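Local coordinates for choline binding protein PCPA (Streptococcus pneumoniae, PDB 4CP6), which is a pneumococcal vaccine antigen of the choline-binding family, probably held on the cell wall through choline, with a leucine-rich repeat domain, at residues F71-V76 with S102-I107; K124-E129 with P147-Y152. All coordinates share one frame; numbering follows the deposited sequence.

Interaction 1: residues F71-V76 with S102-I107; sequences FTVTEV and SSIKKI
Ser-103 and Val-73 join where strand 69-76 pairs in parallel with the short strand 106-107, carrying the mixed sheet of the N-terminal part on into the leucine-rich repeat solenoid. The hydroxyl of Ser-103 donates to Val-73 O at 2.7 Å (OG to O), in the carbonyl plane. With chi1 at 63° this hydroxyl is tucked between its own backbone N and carbonyl carbon, and Thr-62 bonds it as well. The tight part lies on the inward face. There Ile-104 runs beside Val-73, CD1 to CG1 3.7 Å, and its CG2 branch meets CG2 of Val-76 at 4.1 Å; Phe-81 packs on Val-76 from beyond the two segments. Pairing of the backbones is short: Val-76 N donates to Lys-106 O, while Thr-74 O takes Lys-105 N at 2.7 Å and, weakly, Lys-106 N. The outer face is looser. Glu-75 and Lys-106 lie side by side and point the same way, yet carboxylate and ammonium stay apart, so the attraction falls short of a salt bridge, and methylene carbon carries much of the touch. Bent at chi3 (73°), the lysine lays its CE 3.3 Å from Glu-75 OE1, and one water bridges the charged ends, donating to OE1 and accepting weakly from Lys-106 NZ.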
loop_
_atom_site.group_PDB
_atom_site.type_symbol
_atom_site.label_atom_id
_atom_site.label_comp_id
_atom_site.label_asym_id
_atom_site.label_seq_id
_atom_site.Cartn_x
_atom_site.Cartn_y
_atom_site.Cartn_z
ATOM N N PHE A 71 27.978 16.828 -23.112
ATOM C CA PHE A 71 27.114 16.667 -21.932
ATOM C C PHE A 71 26.516 15.254 -21.944
ATOM O O PHE A 71 25.845 14.873 -22.897
ATOM C CB PHE A 71 25.988 17.695 -21.945
ATOM C CG PHE A 71 26.498 19.105 -21.778
ATOM C CD1 PHE A 71 26.695 19.649 -20.508
ATOM C CD2 PHE A 71 26.798 19.888 -22.895
ATOM C CE1 PHE A 71 27.174 20.957 -20.358
ATOM C CE2 PHE A 71 27.264 21.193 -22.745
ATOM C CZ PHE A 71 27.488 21.708 -21.478
ATOM N N THR A 72 26.814 14.463 -20.906
ATOM C CA THR A 72 26.270 13.114 -20.775
ATOM C C THR A 72 24.885 13.272 -20.117
ATOM O O THR A 72 24.739 14.090 -19.204
ATOM C CB THR A 72 27.208 12.270 -19.910
ATOM O OG1 THR A 72 28.474 12.153 -20.594
ATOM C CG2 THR A 72 26.679 10.866 -19.687
ATOM N N VAL A 73 23.882 12.552 -20.645
ATOM C CA VAL A 73 22.509 12.592 -20.096
ATOM C C VAL A 73 22.511 11.618 -18.905
ATOM O O VAL A 73 22.593 10.386 -19.110
ATOM C CB VAL A 73 21.440 12.206 -21.147
ATOM C CG1 VAL A 73 20.033 12.305 -20.554
ATOM C CG2 VAL A 73 21.550 13.095 -22.402
ATOM N N THR A 74 22.499 12.159 -17.667
ATOM C CA THR A 74 22.603 11.322 -16.463
ATOM C C THR A 74 21.286 11.172 -15.713
ATOM O O THR A 74 21.206 10.360 -14.779
ATOM C CB THR A 74 23.677 11.909 -15.540
ATOM O OG1 THR A 74 23.334 13.258 -15.248
ATOM C CG2 THR A 74 25.091 11.888 -16.176
ATOM N N GLU A 75 20.285 11.987 -16.045
ATOM C CA GLU A 75 19.012 11.937 -15.325
ATOM C C GLU A 75 17.835 12.137 -16.224
ATOM O O GLU A 75 17.922 12.868 -17.221
ATOM C CB GLU A 75 18.975 13.008 -14.211
ATOM C CG GLU A 75 20.154 12.917 -13.251
ATOM C CD GLU A 75 20.039 13.708 -11.971
ATOM O OE1 GLU A 75 18.935 14.222 -11.688
ATOM O OE2 GLU A 75 21.065 13.830 -11.262
ATOM N N VAL A 76 16.710 11.499 -15.872
ATOM C CA VAL A 76 15.425 11.766 -16.495
ATOM C C VAL A 76 14.750 12.802 -15.584
ATOM O O VAL A 76 14.504 12.517 -14.395
ATOM C CB VAL A 76 14.557 10.510 -16.674
ATOM C CG1 VAL A 76 13.161 10.887 -17.152
ATOM C CG2 VAL A 76 15.220 9.534 -17.654
ATOM N N SER A 102 22.639 3.389 -20.639
ATOM C CA SER A 102 23.379 3.121 -19.410
ATOM C C SER A 102 23.735 4.368 -18.607
ATOM O O SER A 102 23.809 4.286 -17.388
ATOM C CB SER A 102 24.625 2.283 -19.688
ATOM O OG SER A 102 25.514 2.956 -20.560
ATOM N N SER A 103 23.907 5.531 -19.263
ATOM C CA SER A 103 24.265 6.772 -18.592
ATOM C C SER A 103 23.229 7.283 -17.570
ATOM O O SER A 103 23.580 8.100 -16.729
ATOM C CB SER A 103 24.559 7.863 -19.623
ATOM O OG SER A 103 23.436 8.184 -20.427
ATOM N N ILE A 104 21.954 6.853 -17.684
ATOM C CA ILE A 104 20.948 7.360 -16.721
ATOM C C ILE A 104 21.210 6.804 -15.311
ATOM O O ILE A 104 21.128 5.591 -15.116
ATOM C CB ILE A 104 19.518 7.045 -17.186
ATOM C CG1 ILE A 104 19.209 7.647 -18.581
ATOM C CG2 ILE A 104 18.456 7.478 -16.123
ATOM C CD1 ILE A 104 19.266 9.234 -18.684
ATOM N N LYS A 105 21.511 7.680 -14.362
ATOM C CA LYS A 105 21.743 7.295 -12.974
ATOM C C LYS A 105 20.521 7.553 -12.081
ATOM O O LYS A 105 20.421 6.955 -11.018
ATOM C CB LYS A 105 22.953 8.050 -12.412
ATOM C CG LYS A 105 23.470 7.399 -11.121
ATOM C CD LYS A 105 24.866 7.878 -10.761
ATOM C CE LYS A 105 25.309 7.312 -9.432
ATOM N NZ LYS A 105 26.774 7.475 -9.212
ATOM N N LYS A 106 19.634 8.478 -12.463
ATOM C CA LYS A 106 18.474 8.798 -11.643
ATOM C C LYS A 106 17.292 9.089 -12.512
ATOM O O LYS A 106 17.430 9.771 -13.530
ATOM C CB LYS A 106 18.779 10.021 -10.765
ATOM C CG LYS A 106 17.651 10.387 -9.804
ATOM C CD LYS A 106 18.132 11.113 -8.563
ATOM C CE LYS A 106 18.555 12.531 -8.833
ATOM N NZ LYS A 106 18.751 13.310 -7.576
ATOM N N ILE A 107 16.128 8.621 -12.109
ATOM C CA ILE A 107 14.833 8.975 -12.684
ATOM C C ILE A 107 14.180 9.835 -11.612
ATOM O O ILE A 107 13.906 9.357 -10.500
ATOM C CB ILE A 107 13.975 7.763 -13.081
ATOM C CG1 ILE A 107 14.644 7.006 -14.263
ATOM C CG2 ILE A 107 12.557 8.264 -13.465
ATOM C CD1 ILE A 107 14.067 5.572 -14.531
HETATM O O HOH W 1 18.322 15.592 -9.524
#

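Interaction 2: residues K124-E129 with P147-Y152; sequences KGSQLE and PASLEY
Ser-149 and Leu-128 meet where two successive turns of the leucine-rich repeat solenoid lie one on the other, each in the loop that leads from a strand of the five-stranded parallel sheet to a short strand of the neighbouring sheet. Ser-149 sits in a type I beta turn running from Pro-147 to Leu-150 and points its side chain at the neighbouring coil. Its CB already lies close to two carbonyls, 3.2 Å from Leu-128 O and 3.4 Å from Ser-126 O. One bond further, OG is 2.7 Å from Leu-128 O and 3.1 Å from Ser-126 O. A chi1 of 50° folds the hydroxyl back over its own backbone and into the gap between these acceptors; its single proton can serve either, one at a time. A water closes the same corner, donating to Ser-126 O and accepting from Ser-149 N.

Beneath the polar tip, carbon packs on carbon. The Pro-147 ring presses its CB on Ser-126 CB, while Ser-126 OG accepts a hydrogen bond from Leu-128 N, two residues on, which makes an ST turn. Leu-128 and Leu-150 point the same way, CD2 to CD1 4.2 Å, toward the interior of the coil, where Phe-122 also packs on Leu-128. At the other end Glu-129 O accepts both Glu-151 N, at 2.8 Å and tilted from the carbonyl plane, and Tyr-152 N, which lies in that plane.

On the outside Glu-129 and Glu-151 stack their carboxylates, planes 24° apart, with Glu-129 OE1 4.1 Å from Glu-151 OE2. Such proximity of like charges would probably raise their proton affinity somewhat, an effect that the long, weak ion pair of Glu-129 with Lys-105 could partly offset.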
loop_
_atom_site.group_PDB
_atom_site.type_symbol
_atom_site.label_atom_id
_atom_site.label_comp_id
_atom_site.label_asym_id
_atom_site.label_seq_id
_atom_site.Cartn_x
_atom_site.Cartn_y
_atom_site.Cartn_z
ATOM N N LYS A 124 22.366 -2.645 -21.737
ATOM C CA LYS A 124 23.322 -3.352 -20.901
ATOM C C LYS A 124 24.196 -2.356 -20.090
ATOM O O LYS A 124 24.475 -1.255 -20.566
ATOM C CB LYS A 124 24.209 -4.248 -21.789
ATOM C CG LYS A 124 24.853 -5.425 -21.066
ATOM C CD LYS A 124 25.677 -6.286 -22.027
ATOM C CE LYS A 124 26.361 -7.451 -21.346
ATOM N NZ LYS A 124 27.540 -7.019 -20.545
ATOM N N GLY A 125 24.565 -2.735 -18.867
ATOM C CA GLY A 125 25.412 -1.926 -18.005
ATOM C C GLY A 125 24.737 -0.695 -17.431
ATOM O O GLY A 125 25.406 0.314 -17.181
ATOM N N SER A 126 23.417 -0.782 -17.162
ATOM C CA SER A 126 22.722 0.366 -16.568
ATOM C C SER A 126 23.425 0.898 -15.320
ATOM O O SER A 126 23.920 0.136 -14.466
ATOM C CB SER A 126 21.281 -0.006 -16.225
ATOM O OG SER A 126 20.650 1.084 -15.567
ATOM N N GLN A 127 23.438 2.205 -15.185
ATOM C CA GLN A 127 23.972 2.893 -14.035
ATOM C C GLN A 127 22.836 3.414 -13.135
ATOM O O GLN A 127 23.109 4.153 -12.198
ATOM C CB GLN A 127 24.851 4.059 -14.489
ATOM C CG GLN A 127 26.043 3.572 -15.324
ATOM C CD GLN A 127 26.745 4.724 -15.976
ATOM O OE1 GLN A 127 27.042 4.707 -17.179
ATOM N NE2 GLN A 127 27.035 5.742 -15.204
ATOM N N LEU A 128 21.587 3.016 -13.422
ATOM C CA LEU A 128 20.421 3.522 -12.690
ATOM C C LEU A 128 20.523 3.181 -11.199
ATOM O O LEU A 128 20.504 1.997 -10.859
ATOM C CB LEU A 128 19.121 2.994 -13.284
ATOM C CG LEU A 128 17.856 3.499 -12.582
ATOM C CD1 LEU A 128 17.649 5.016 -12.815
ATOM C CD2 LEU A 128 16.669 2.712 -13.014
ATOM N N GLU A 129 20.594 4.187 -10.334
ATOM C CA GLU A 129 20.721 3.973 -8.892
ATOM C C GLU A 129 19.419 4.280 -8.146
ATOM O O GLU A 129 19.152 3.624 -7.118
ATOM C CB GLU A 129 21.860 4.863 -8.365
ATOM C CG GLU A 129 22.141 4.762 -6.873
ATOM C CD GLU A 129 23.242 5.692 -6.413
ATOM O OE1 GLU A 129 24.419 5.424 -6.744
ATOM O OE2 GLU A 129 22.925 6.709 -5.757
ATOM N N PRO A 147 17.385 -2.935 -13.235
ATOM C CA PRO A 147 18.800 -3.339 -13.317
ATOM C C PRO A 147 19.426 -3.550 -11.959
ATOM O O PRO A 147 18.933 -3.030 -10.957
ATOM C CB PRO A 147 19.458 -2.166 -14.045
ATOM C CG PRO A 147 18.594 -0.973 -13.687
ATOM C CD PRO A 147 17.187 -1.545 -13.695
ATOM N N ALA A 148 20.553 -4.264 -11.943
ATOM C CA ALA A 148 21.270 -4.574 -10.720
ATOM C C ALA A 148 21.762 -3.352 -9.955
ATOM O O ALA A 148 21.860 -3.370 -8.730
ATOM C CB ALA A 148 22.456 -5.478 -11.050
ATOM N N SER A 149 22.071 -2.249 -10.676
ATOM C CA SER A 149 22.562 -1.033 -10.066
ATOM C C SER A 149 21.508 -0.349 -9.188
ATOM O O SER A 149 21.879 0.472 -8.374
ATOM C CB SER A 149 22.957 -0.058 -11.172
ATOM O OG SER A 149 21.920 0.088 -12.123
ATOM N N LEU A 150 20.218 -0.651 -9.399
ATOM C CA LEU A 150 19.171 0.078 -8.678
ATOM C C LEU A 150 19.215 -0.190 -7.181
ATOM O O LEU A 150 19.146 -1.340 -6.768
ATOM C CB LEU A 150 17.826 -0.281 -9.279
ATOM C CG LEU A 150 16.609 0.386 -8.606
ATOM C CD1 LEU A 150 16.550 1.886 -8.937
ATOM C CD2 LEU A 150 15.341 -0.299 -9.049
ATOM N N GLU A 151 19.331 0.884 -6.389
ATOM C CA GLU A 151 19.405 0.776 -4.931
ATOM C C GLU A 151 18.159 1.267 -4.191
ATOM O O GLU A 151 17.970 0.879 -3.024
ATOM C CB GLU A 151 20.586 1.595 -4.411
ATOM C CG GLU A 151 21.929 1.070 -4.899
ATOM C CD GLU A 151 23.144 1.814 -4.374
ATOM O OE1 GLU A 151 23.031 2.502 -3.335
ATOM O OE2 GLU A 151 24.223 1.681 -4.997
ATOM N N TYR A 152 17.378 2.168 -4.813
ATOM C CA TYR A 152 16.296 2.834 -4.125
ATOM C C TYR A 152 15.097 2.973 -5.042
ATOM O O TYR A 152 15.230 3.451 -6.167
ATOM C CB TYR A 152 16.800 4.258 -3.775
ATOM C CG TYR A 152 15.758 5.138 -3.122
ATOM C CD1 TYR A 152 15.540 5.092 -1.749
ATOM C CD2 TYR A 152 14.989 6.026 -3.876
ATOM C CE1 TYR A 152 14.555 5.868 -1.150
ATOM C CE2 TYR A 152 14.000 6.805 -3.287
ATOM C CZ TYR A 152 13.792 6.720 -1.922
ATOM O OH TYR A 152 12.802 7.487 -1.376
HETATM O O HOH W 2 23.092 -2.429 -13.654
HETATM O O HOH W 3 20.908 5.092 -3.488
#

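How the interactions relate
Interactions 1 and 2 are successive steps of one stack, their centres about 11 Å apart. Coil 102-107 is shared ground: it faces 71-76 on one flank and 124-129 on the other, where Lys-105 O probably accepts a hydrogen bond from Glu-129 N and Ser-102 O one from Gln-127 N. Both contacts are partly buried, each combining an apolar interior with a polar outer edge, and in both a serine hydroxyl reaches backbone carbonyl oxygen of the preceding segment, one in interaction 1 and two candidates in interaction 2. Interaction 1 pairs strands where the mixed sheet enters the solenoid and leaves opposite charges near each other, bridged by water, whereas interaction 2, coil against coil, stacks two acidic groups.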